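Local atomic coordinates of receptor-type tyrosine-protein phosphatase C (Rattus norvegicus, PDB entry 5FN8), a protein that dephosphorylates phosphotyrosine on signalling proteins and is probably required for T-cell activation through the antigen receptor, the part here being two extracellular fibronectin type III domains. Residues Asp155-Tyr158 / Asp162-Phe165. Residues are numbered along the deposited sequence; the frame is centred on the assembly and turned at random.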
loop_
_atom_site.group_PDB
_atom_site.type_symbol
_atom_site.label_atom_id
_atom_site.label_comp_id
_atom_site.label_asym_id
_atom_site.label_seq_id
_atom_site.Cartn_x
_atom_site.Cartn_y
_atom_site.Cartn_z
ATOM N N ASP B 155 -31.126 -11.478 -8.614
ATOM C CA ASP B 155 -32.567 -11.498 -8.807
ATOM C C ASP B 155 -33.191 -12.901 -8.854
ATOM O O ASP B 155 -32.483 -13.894 -8.706
ATOM C CB ASP B 155 -32.958 -10.615 -10.008
ATOM C CG ASP B 155 -32.208 -10.865 -11.302
ATOM O OD1 ASP B 155 -32.088 -12.044 -11.701
ATOM O OD2 ASP B 155 -31.800 -9.874 -11.952
ATOM N N ASN B 156 -34.526 -12.961 -8.990
ATOM C CA ASN B 156 -35.323 -14.188 -9.054
ATOM C C ASN B 156 -35.176 -15.104 -7.812
ATOM O O ASN B 156 -35.110 -16.342 -7.930
ATOM C CB ASN B 156 -35.161 -14.924 -10.413
ATOM C CG ASN B 156 -35.368 -14.051 -11.646
ATOM O OD1 ASN B 156 -36.259 -13.186 -11.705
ATOM N ND2 ASN B 156 -34.559 -14.272 -12.678
ATOM N N LEU B 157 -35.162 -14.475 -6.616
ATOM C CA LEU B 157 -35.082 -15.176 -5.331
ATOM C C LEU B 157 -36.502 -15.454 -4.808
ATOM O O LEU B 157 -37.477 -14.965 -5.391
ATOM C CB LEU B 157 -34.288 -14.337 -4.295
ATOM C CG LEU B 157 -32.848 -13.916 -4.634
ATOM C CD1 LEU B 157 -32.417 -12.794 -3.744
ATOM C CD2 LEU B 157 -31.855 -15.069 -4.463
ATOM N N TYR B 158 -36.634 -16.246 -3.723
ATOM C CA TYR B 158 -37.946 -16.507 -3.113
ATOM C C TYR B 158 -38.339 -15.253 -2.314
ATOM O O TYR B 158 -37.450 -14.489 -1.910
ATOM C CB TYR B 158 -37.949 -17.794 -2.270
ATOM C CG TYR B 158 -37.764 -19.065 -3.085
ATOM C CD1 TYR B 158 -38.708 -19.455 -4.033
ATOM C CD2 TYR B 158 -36.689 -19.917 -2.851
ATOM C CE1 TYR B 158 -38.565 -20.642 -4.756
ATOM C CE2 TYR B 158 -36.523 -21.094 -3.585
ATOM C CZ TYR B 158 -37.472 -21.462 -4.524
ATOM O OH TYR B 158 -37.324 -22.636 -5.233
ATOM N N ASP B 162 -34.657 -15.521 4.146
ATOM C CA ASP B 162 -33.384 -15.045 4.691
ATOM C C ASP B 162 -32.278 -15.650 3.816
ATOM O O ASP B 162 -32.259 -16.866 3.558
ATOM C CB ASP B 162 -33.169 -15.505 6.151
ATOM C CG ASP B 162 -34.306 -15.232 7.112
ATOM O OD1 ASP B 162 -34.509 -14.046 7.474
ATOM O OD2 ASP B 162 -34.960 -16.212 7.547
ATOM N N TYR B 163 -31.378 -14.790 3.354
ATOM C CA TYR B 163 -30.239 -15.169 2.539
ATOM C C TYR B 163 -28.946 -14.621 3.142
ATOM O O TYR B 163 -28.968 -13.598 3.829
ATOM C CB TYR B 163 -30.405 -14.607 1.117
ATOM C CG TYR B 163 -31.441 -15.318 0.277
ATOM C CD1 TYR B 163 -31.126 -16.488 -0.413
ATOM C CD2 TYR B 163 -32.717 -14.786 0.114
ATOM C CE1 TYR B 163 -32.078 -17.145 -1.199
ATOM C CE2 TYR B 163 -33.672 -15.423 -0.686
ATOM C CZ TYR B 163 -33.346 -16.605 -1.336
ATOM O OH TYR B 163 -34.262 -17.239 -2.133
ATOM N N GLU B 164 -27.828 -15.315 2.912
ATOM C CA GLU B 164 -26.515 -14.803 3.299
ATOM C C GLU B 164 -25.699 -14.581 2.054
ATOM O O GLU B 164 -25.813 -15.334 1.072
ATOM C CB GLU B 164 -25.780 -15.559 4.446
ATOM C CG GLU B 164 -25.530 -17.051 4.268
ATOM C CD GLU B 164 -24.360 -17.677 5.027
ATOM O OE1 GLU B 164 -23.443 -16.932 5.445
ATOM O OE2 GLU B 164 -24.342 -18.925 5.168
ATOM N N PHE B 165 -24.978 -13.465 2.048
ATOM C CA PHE B 165 -24.147 -13.047 0.925
ATOM C C PHE B 165 -22.729 -13.033 1.396
ATOM O O PHE B 165 -22.415 -12.399 2.403
ATOM C CB PHE B 165 -24.629 -11.693 0.356
ATOM C CG PHE B 165 -26.071 -11.754 -0.110
ATOM C CD1 PHE B 165 -27.122 -11.608 0.793
ATOM C CD2 PHE B 165 -26.380 -11.967 -1.446
ATOM C CE1 PHE B 165 -28.449 -11.710 0.372
ATOM C CE2 PHE B 165 -27.713 -12.036 -1.873
ATOM C CZ PHE B 165 -28.737 -11.928 -0.956
#
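Leu-157 and Tyr-158 receive the phenol of Tyr-163 in a tyrosine corner, the motif in which a strand tyrosine bonds through its hydroxyl to the backbone of the loop just before it. The criterion is met by a hydrogen bond from the backbone amide of Tyr-158, five residues before Tyr-163, to the phenol oxygen, within the second of the two fibronectin type III domains. The loop follows strand 151-154 of one sheet and leads into strand 162-170 of the other. With 9.2 Å between CA of Leu-157 and CA of Tyr-163, the main chains are too far apart to pair, and the tyrosine side chain spans the gap.

Leu-157 comes first along the chain. Its CD2 lies over one face of the Tyr-163 ring, 4.1 Å from the centroid and 23° off the normal, which qualifies as a CH-pi contact. The methyl is displaced toward the hydroxyl-bearing rim, as its 3.8 Å approach to CZ of Tyr-163 indicates. With chi1 at -57° the isobutyl group of Leu-157 lies along the ring and sets CD2 over its face, while CB of Leu-157 stays 3.6 Å from OH of Tyr-163. Leu-157 also packs on Ile-114 of the sheet containing 151-154, whereas Tyr-163 touches Val-135 of its own sheet; the leucine-tyrosine pair therefore links the two layers.

At Tyr-158 both backbone groups form hydrogen bonds. Its carbonyl O accepts one from Thr-185 OG1, while its amide donates to the phenol. The Tyr-158 side chain crosses that of Tyr-163 at about a right angle, its CD2 lying 3.7 Å from OH of Tyr-163. The amide approaches at the ring edge, near the ring plane, and N of Tyr-158 stands 3.0 Å from OH of Tyr-163 in a nearly straight bond, 166° at the hydrogen.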